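Local structure of nuclease-like protein (Chaetomium thermophilum, 6GRD) at residues 77-82 with 118-123; 198-203 with 274-279. The protein probably acts as a metal-dependent structure-selective nuclease of the XPG family, cutting 5'-flaps and four-way DNA junctions, the present chain holding its nuclease part. All coordinates share one frame; numbering follows the deposited sequence.

Interaction 1 of 2, residues 77-82 with 118-123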
ATOM      1  N   VAL A  77      -8.334  -2.150  -3.559  1.00 52.69           N
ATOM      2  CA  VAL A  77      -9.153  -1.304  -4.428  1.00 54.22           C
ATOM      3  C   VAL A  77      -9.029  -1.783  -5.875  1.00 55.93           C
ATOM      4  O   VAL A  77      -7.921  -1.980  -6.372  1.00 56.40           O
ATOM      5  CB  VAL A  77      -8.739   0.170  -4.288  1.00 53.45           C
ATOM      6  CG1 VAL A  77      -9.407   1.050  -5.364  1.00 55.05           C
ATOM      7  CG2 VAL A  77      -9.019   0.643  -2.859  1.00 51.68           C
ATOM      8  N   PHE A  78     -10.154  -1.929  -6.562  1.00 56.35           N
ATOM      9  CA  PHE A  78     -10.195  -2.433  -7.929  1.00 58.18           C
ATOM     10  C   PHE A  78     -10.655  -1.340  -8.893  1.00 59.69           C
ATOM     11  O   PHE A  78     -11.517  -0.526  -8.548  1.00 59.51           O
ATOM     12  CB  PHE A  78     -11.137  -3.642  -8.024  1.00 58.96           C
ATOM     13  CG  PHE A  78     -10.647  -4.884  -7.297  1.00 58.38           C
ATOM     14  CD1 PHE A  78     -10.162  -5.978  -8.016  1.00 59.56           C
ATOM     15  CD2 PHE A  78     -10.704  -4.975  -5.916  1.00 57.10           C
ATOM     16  CE1 PHE A  78      -9.723  -7.140  -7.382  1.00 59.26           C
ATOM     17  CE2 PHE A  78     -10.264  -6.138  -5.263  1.00 57.04           C
ATOM     18  CZ  PHE A  78      -9.776  -7.221  -6.000  1.00 58.10           C
ATOM     19  N   ASP A  79     -10.085  -1.326 -10.105  1.00 63.13           N
ATOM     20  CA  ASP A  79     -10.523  -0.374 -11.128  1.00 64.54           C
ATOM     21  C   ASP A  79     -11.975  -0.615 -11.486  1.00 65.14           C
ATOM     22  O   ASP A  79     -12.452  -1.755 -11.475  1.00 64.83           O
ATOM     23  CB  ASP A  79      -9.673  -0.490 -12.392  1.00 66.43           C
ATOM     24  CG  ASP A  79      -8.395   0.297 -12.299  1.00 67.70           C
ATOM     25  OD1 ASP A  79      -7.363  -0.281 -11.874  1.00 67.34           O
ATOM     26  OD2 ASP A  79      -8.435   1.502 -12.630  1.00 69.11           O
ATOM     27  N   GLY A  80     -12.677   0.464 -11.817  1.00 70.74           N
ATOM     28  CA  GLY A  80     -14.042   0.372 -12.286  1.00 71.99           C
ATOM     29  C   GLY A  80     -14.156   0.542 -13.785  1.00 74.54           C
ATOM     30  O   GLY A  80     -13.158   0.584 -14.505  1.00 75.58           O
ATOM     31  N   PRO A  81     -15.387   0.625 -14.286  1.00 78.28           N
ATOM     32  CA  PRO A  81     -15.588   0.769 -15.741  1.00 80.70           C
ATOM     33  C   PRO A  81     -15.071   2.088 -16.352  1.00 82.30           C
ATOM     34  O   PRO A  81     -14.718   2.086 -17.541  1.00 83.94           O
ATOM     35  CB  PRO A  81     -17.116   0.650 -15.906  1.00 81.47           C
ATOM     36  CG  PRO A  81     -17.689   0.543 -14.517  1.00 79.57           C
ATOM     37  CD  PRO A  81     -16.593   0.144 -13.602  1.00 77.61           C
ATOM     38  N   ASN A  82     -15.016   3.198 -15.610  1.00 83.89           N
ATOM     39  CA  ASN A  82     -14.669   4.513 -16.196  1.00 85.69           C
ATOM     40  C   ASN A  82     -13.233   4.628 -16.746  1.00 86.84           C
ATOM     41  O   ASN A  82     -12.936   5.480 -17.600  1.00 88.99           O
ATOM     42  CB  ASN A  82     -14.905   5.611 -15.161  1.00 84.67           C
ATOM     43  CG  ASN A  82     -16.257   6.267 -15.326  1.00 86.29           C
ATOM     44  OD1 ASN A  82     -16.372   7.386 -15.833  1.00 88.49           O
ATOM     45  ND2 ASN A  82     -17.301   5.552 -14.936  1.00 85.46           N
ATOM     46  N   PRO A 118     -15.381   3.475  -8.621  1.00 61.93           N
ATOM     47  CA  PRO A 118     -16.212   3.823  -9.791  1.00 63.97           C
ATOM     48  C   PRO A 118     -15.388   3.997 -11.056  1.00 65.42           C
ATOM     49  O   PRO A 118     -15.793   3.564 -12.147  1.00 66.82           O
ATOM     50  CB  PRO A 118     -16.868   5.156  -9.399  1.00 64.41           C
ATOM     51  CG  PRO A 118     -16.347   5.516  -8.054  1.00 62.87           C
ATOM     52  CD  PRO A 118     -15.234   4.596  -7.679  1.00 61.39           C
ATOM     53  N   GLY A 119     -14.240   4.655 -10.919  1.00 64.46           N
ATOM     54  CA  GLY A 119     -13.342   4.929 -12.019  1.00 65.83           C
ATOM     55  C   GLY A 119     -11.987   4.317 -11.763  1.00 64.97           C
ATOM     56  O   GLY A 119     -11.870   3.117 -11.473  1.00 64.10           O
ATOM     57  N   GLU A 120     -10.952   5.132 -11.842  1.00 66.17           N
ATOM     58  CA  GLU A 120      -9.600   4.622 -11.661  1.00 65.61           C
ATOM     59  C   GLU A 120      -9.277   4.341 -10.202  1.00 62.77           C
ATOM     60  O   GLU A 120      -9.628   5.111  -9.304  1.00 61.75           O
ATOM     61  CB  GLU A 120      -8.607   5.601 -12.250  1.00 67.55           C
ATOM     62  CG  GLU A 120      -8.972   5.870 -13.657  1.00 71.22           C
ATOM     63  CD  GLU A 120      -7.770   6.097 -14.494  1.00 74.63           C
ATOM     64  OE1 GLU A 120      -6.933   5.170 -14.618  1.00 74.30           O
ATOM     65  OE2 GLU A 120      -7.662   7.222 -15.007  1.00 77.65           O
ATOM     66  N   ALA A 121      -8.603   3.214  -9.972  1.00 61.70           N
ATOM     67  CA  ALA A 121      -8.299   2.821  -8.603  1.00 58.96           C
ATOM     68  C   ALA A 121      -7.350   3.816  -7.938  1.00 57.72           C
ATOM     69  O   ALA A 121      -7.575   4.210  -6.784  1.00 55.46           O
ATOM     70  CB  ALA A 121      -7.725   1.410  -8.577  1.00 57.39           C
ATOM     71  N   GLU A 122      -6.296   4.243  -8.652  1.00 59.84           N
ATOM     72  CA  GLU A 122      -5.368   5.236  -8.102  1.00 59.53           C
ATOM     73  C   GLU A 122      -6.131   6.443  -7.549  1.00 59.06           C
ATOM     74  O   GLU A 122      -5.907   6.864  -6.405  1.00 56.65           O
ATOM     75  CB  GLU A 122      -4.358   5.695  -9.165  1.00 62.74           C
ATOM     76  CG  GLU A 122      -3.796   4.606 -10.076  1.00 65.04           C
ATOM     77  CD  GLU A 122      -2.451   4.976 -10.710  1.00 68.37           C
ATOM     78  OE1 GLU A 122      -1.393   4.757 -10.069  1.00 67.86           O
ATOM     79  OE2 GLU A 122      -2.446   5.470 -11.859  1.00 71.46           O
ATOM     80  N   ALA A 123      -7.068   6.992  -8.345  1.00 56.22           N
ATOM     81  CA  ALA A 123      -7.853   8.142  -7.886  1.00 57.02           C
ATOM     82  C   ALA A 123      -8.694   7.800  -6.654  1.00 54.81           C
ATOM     83  O   ALA A 123      -8.747   8.573  -5.691  1.00 54.39           O
ATOM     84  CB  ALA A 123      -8.744   8.663  -9.012  1.00 59.44           C
TER

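Interaction 2 of 2, residues 198-203 with 274-279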
ATOM      1  N   GLY A 198       1.014  11.789 -19.682  1.00 88.28           N
ATOM      2  CA  GLY A 198       0.522  10.958 -18.610  1.00 86.03           C
ATOM      3  C   GLY A 198      -0.006   9.645 -19.159  1.00 85.39           C
ATOM      4  O   GLY A 198       0.507   9.100 -20.151  1.00 85.81           O
ATOM      5  N   ASP A 199      -1.057   9.143 -18.506  1.00 88.42           N
ATOM      6  CA  ASP A 199      -1.699   7.922 -18.988  1.00 87.66           C
ATOM      7  C   ASP A 199      -2.686   8.195 -20.123  1.00 89.64           C
ATOM      8  O   ASP A 199      -2.664   7.486 -21.139  1.00 90.02           O
ATOM      9  CB  ASP A 199      -2.382   7.182 -17.831  1.00 84.78           C
ATOM     10  CG  ASP A 199      -1.384   6.424 -16.946  1.00 83.02           C
ATOM     11  OD1 ASP A 199      -1.825   5.607 -16.102  1.00 80.85           O
ATOM     12  OD2 ASP A 199      -0.157   6.634 -17.105  1.00 83.72           O
ATOM     13  N   TYR A 200      -3.531   9.228 -19.983  1.00 89.75           N
ATOM     14  CA  TYR A 200      -4.597   9.517 -20.943  1.00 91.04           C
ATOM     15  C   TYR A 200      -4.115  10.325 -22.133  1.00 93.67           C
ATOM     16  O   TYR A 200      -4.652  10.169 -23.237  1.00 94.69           O
ATOM     17  CB  TYR A 200      -5.738  10.276 -20.264  1.00 91.04           C
ATOM     18  CG  TYR A 200      -5.844  10.008 -18.831  1.00 89.05           C
ATOM     19  CD1 TYR A 200      -6.105   8.781 -18.377  1.00 86.23           C
ATOM     20  CD2 TYR A 200      -5.673  10.980 -17.924  1.00 89.64           C
ATOM     21  CE1 TYR A 200      -6.191   8.530 -17.085  1.00 83.63           C
ATOM     22  CE2 TYR A 200      -5.769  10.732 -16.611  1.00 86.91           C
ATOM     23  CZ  TYR A 200      -6.033   9.504 -16.203  1.00 83.80           C
ATOM     24  OH  TYR A 200      -6.130   9.237 -14.910  1.00 80.56           O
ATOM     25  N   LEU A 201      -3.086  11.136 -21.926  1.00 89.26           N
ATOM     26  CA  LEU A 201      -2.494  11.927 -22.994  1.00 91.28           C
ATOM     27  C   LEU A 201      -0.996  11.658 -22.947  1.00 91.10           C
ATOM     28  O   LEU A 201      -0.219  12.526 -22.549  1.00 91.42           O
ATOM     29  CB  LEU A 201      -2.776  13.414 -22.788  1.00 92.78           C
ATOM     30  CG  LEU A 201      -3.800  14.046 -23.734  1.00 93.18           C
ATOM     31  CD1 LEU A 201      -3.446  15.498 -24.018  1.00 93.99           C
ATOM     32  CD2 LEU A 201      -3.899  13.252 -25.027  1.00 94.19           C
ATOM     33  N   PRO A 202      -0.583  10.446 -23.356  1.00 92.22           N
ATOM     34  CA  PRO A 202       0.847  10.091 -23.284  1.00 91.33           C
ATOM     35  C   PRO A 202       1.749  11.048 -24.033  1.00 92.57           C
ATOM     36  O   PRO A 202       2.954  11.084 -23.752  1.00 91.75           O
ATOM     37  CB  PRO A 202       0.894   8.683 -23.900  1.00 90.29           C
ATOM     38  CG  PRO A 202      -0.488   8.150 -23.742  1.00 89.52           C
ATOM     39  CD  PRO A 202      -1.387   9.340 -23.910  1.00 91.37           C
ATOM     40  N   ASP A 203       1.208  11.823 -24.973  1.00 92.52           N
ATOM     41  CA  ASP A 203       2.012  12.803 -25.698  1.00 94.57           C
ATOM     42  C   ASP A 203       2.147  14.098 -24.898  1.00 95.01           C
ATOM     43  O   ASP A 203       3.211  14.395 -24.348  1.00 94.23           O
ATOM     44  CB  ASP A 203       1.400  13.068 -27.080  1.00 96.62           C
ATOM     45  CG  ASP A 203       1.570  11.891 -28.040  1.00 96.63           C
ATOM     46  OD1 ASP A 203       2.426  11.011 -27.771  1.00 95.43           O
ATOM     47  OD2 ASP A 203       0.862  11.858 -29.077  1.00 97.69           O
ATOM     48  N   LEU A 274      -7.514  17.614 -17.931  1.00 84.90           N
ATOM     49  CA  LEU A 274      -7.216  18.283 -16.670  1.00 83.70           C
ATOM     50  C   LEU A 274      -8.223  17.904 -15.590  1.00 80.30           C
ATOM     51  O   LEU A 274      -7.843  17.498 -14.486  1.00 77.65           O
ATOM     52  CB  LEU A 274      -7.213  19.793 -16.876  1.00 85.03           C
ATOM     53  CG  LEU A 274      -7.148  20.637 -15.611  1.00 83.67           C
ATOM     54  CD1 LEU A 274      -5.972  20.258 -14.734  1.00 82.50           C
ATOM     55  CD2 LEU A 274      -7.074  22.074 -16.020  1.00 85.53           C
ATOM     56  N   ARG A 275      -9.521  18.033 -15.892  1.00 83.69           N
ATOM     57  CA  ARG A 275     -10.532  17.691 -14.892  1.00 80.63           C
ATOM     58  C   ARG A 275     -10.398  16.240 -14.428  1.00 77.64           C
ATOM     59  O   ARG A 275     -10.620  15.944 -13.250  1.00 74.72           O
ATOM     60  CB  ARG A 275     -11.935  17.970 -15.438  1.00 80.95           C
ATOM     61  N   TYR A 276      -9.998  15.331 -15.326  1.00 84.84           N
ATOM     62  CA  TYR A 276      -9.758  13.939 -14.950  1.00 82.25           C
ATOM     63  C   TYR A 276      -8.788  13.824 -13.768  1.00 80.13           C
ATOM     64  O   TYR A 276      -8.855  12.862 -12.996  1.00 76.87           O
ATOM     65  CB  TYR A 276      -9.238  13.177 -16.172  1.00 84.38           C
ATOM     66  CG  TYR A 276      -9.721  11.752 -16.355  1.00 82.74           C
ATOM     67  CD1 TYR A 276     -10.568  11.422 -17.418  1.00 84.00           C
ATOM     68  CD2 TYR A 276      -9.287  10.720 -15.513  1.00 79.91           C
ATOM     69  CE1 TYR A 276     -11.009  10.108 -17.623  1.00 82.35           C
ATOM     70  CE2 TYR A 276      -9.727   9.399 -15.708  1.00 78.33           C
ATOM     71  CZ  TYR A 276     -10.591   9.098 -16.768  1.00 79.48           C
ATOM     72  OH  TYR A 276     -11.038   7.805 -16.988  1.00 77.60           O
ATOM     73  N   TYR A 277      -7.891  14.797 -13.594  1.00 76.18           N
ATOM     74  CA  TYR A 277      -7.086  14.817 -12.372  1.00 73.54           C
ATOM     75  C   TYR A 277      -7.717  15.629 -11.246  1.00 71.96           C
ATOM     76  O   TYR A 277      -7.724  15.181 -10.091  1.00 68.03           O
ATOM     77  CB  TYR A 277      -5.699  15.398 -12.630  1.00 75.38           C
ATOM     78  CG  TYR A 277      -4.870  14.600 -13.575  1.00 77.71           C
ATOM     79  CD1 TYR A 277      -4.367  13.350 -13.219  1.00 74.68           C
ATOM     80  CD2 TYR A 277      -4.566  15.101 -14.822  1.00 82.87           C
ATOM     81  CE1 TYR A 277      -3.593  12.625 -14.102  1.00 76.49           C
ATOM     82  CE2 TYR A 277      -3.801  14.393 -15.701  1.00 84.05           C
ATOM     83  CZ  TYR A 277      -3.306  13.164 -15.343  1.00 80.77           C
ATOM     84  OH  TYR A 277      -2.542  12.491 -16.265  1.00 81.69           O
ATOM     85  N   THR A 278      -8.207  16.836 -11.562  1.00 74.26           N
ATOM     86  CA  THR A 278      -8.562  17.791 -10.516  1.00 73.77           C
ATOM     87  C   THR A 278      -9.881  17.414  -9.853  1.00 71.65           C
ATOM     88  O   THR A 278     -10.109  17.767  -8.688  1.00 69.86           O
ATOM     89  CB  THR A 278      -8.641  19.219 -11.081  1.00 77.39           C
ATOM     90  OG1 THR A 278      -9.330  19.224 -12.336  1.00 79.68           O
ATOM     91  CG2 THR A 278      -7.254  19.786 -11.310  1.00 79.08           C
ATOM     92  N   HIS A 279     -10.741  16.685 -10.571  1.00 73.57           N
ATOM     93  CA  HIS A 279     -12.048  16.257 -10.068  1.00 71.78           C
ATOM     94  C   HIS A 279     -12.331  14.829 -10.530  1.00 70.43           C
ATOM     95  O   HIS A 279     -13.343  14.558 -11.186  1.00 70.90           O
ATOM     96  CB  HIS A 279     -13.142  17.216 -10.539  1.00 73.82           C
ATOM     97  CG  HIS A 279     -12.975  18.619 -10.039  1.00 75.52           C
ATOM     98  ND1 HIS A 279     -13.158  18.970  -8.718  1.00 74.33           N
ATOM     99  CD2 HIS A 279     -12.611  19.754 -10.683  1.00 78.35           C
ATOM    100  CE1 HIS A 279     -12.928  20.265  -8.573  1.00 76.24           C
ATOM    101  NE2 HIS A 279     -12.597  20.763  -9.751  1.00 78.59           N
TER

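Interaction 1 of 2, residues 77-82 with 118-123
Asp79 and Gly80, just past the end of strand 73-78, make the two hydrogen bonds that hold the turn leading into helix 121-129. In the backbone bond, Gly80 N gives its hydrogen to Gly119 O at 2.8 Å, nearly straight at 166°. The other uses a side chain: Asp79 OD2 accepts from Ala121 N at 3.2 Å. That amide belongs to the first turn of the helix and meets the oxygen from well above the carboxylate plane, 69° out of it. With CG beside its own backbone N (chi1 -84°), Asp79 lays its carboxylate along the helix start, where OD1 touches Ala121 CB at 3.7 Å. The same methyl takes Val77 CG1 from the strand at 3.6 Å, the small apolar part of the contact. Further along, Asn82 CB packs on Gly119 CA at 3.6 Å.

Glu120, at the N-cap position, keeps CB near Asp79 but turns its carboxylate to Tyr200, with a hydrogen bond between OE2 and Tyr200 OH. Glu120 OE1 still lies 4.4 Å from Asp79 OD2, two like charges not in contact. It is the carboxylate of Asp79, from the end of strand 73-78, that accepts from the helix start, and the positive end of the helix dipole probably favours an acidic group at the amide of Ala121, the residue just before the metal ligand Glu122.

Interaction 2 of 2, residues 198-203 with 274-279
A cluster of three tyrosines joins the loop that carries Asp199, a magnesium ligand in this protein, to helix 273-278. Tyr200 sits at its middle, projecting from the loop between Tyr276 and Tyr277, which follow one another on the helix. Neither pair is a regular stack. Against Tyr276 the planes are inclined by 38° with centroids 4.4 Å apart; CG of Tyr276 lies over one face of the Tyr200 ring, toward its rim, while Tyr276 CD2 comes to 3.5 Å from Tyr200 CZ. Tyr277 meets the CD2/CE2 side of Tyr200 at a similar tilt of 43°, the centroids 5.4 Å apart and Tyr200 CE2 3.7 Å from Tyr277 CZ. The CG of Tyr277 stands beside its backbone N (chi1 -63°), which swings the ring out toward the loop and leaves its OH 4.2 Å from Gly198 CA.

Across these segments the contact is ring packing, largely carbon against carbon, with the hydroxyl oxygens of Tyr200 and Tyr277 lying against ring atoms. The polar end of Tyr200 is satisfied beyond them, by the carboxylate of Glu120, a residue on which Tyr276 also packs; Phe147 touches Tyr200 as well. A leucine at Tyr200 would probably leave the carboxylate of Glu120 without this hydroxyl partner and open a gap between the two helix tyrosines.

Asp199, next to this cluster, packs on a phosphate of the bound DNA. An aspartate-tyrosine pair whose aspartate joins the acidic metal site, ahead of the helices that follow, is consistent with the FEN1/XPG family of nucleases.

Overall arrangement
After the first strands and helices the chain runs along strand 73-78 of the mixed sheet; interaction 1 then closes the excursion that holds helix 104-109 and edge strand 113-116, bringing the end of the strand back to the start of helix 121-129. Later, interaction 2 closes a longer excursion of helices and loops without strands, through helices 210-218, 221-226 and 234-249, returning as helix 273-278. The two are in series, neither nested nor crossed, yet their centres are only 14 Å apart and they touch, with Asn82 O of the first 3.1 Å from Tyr276 OH of the second. Each supplies one acidic ligand, Glu122 from interaction 1 and Asp199 from interaction 2.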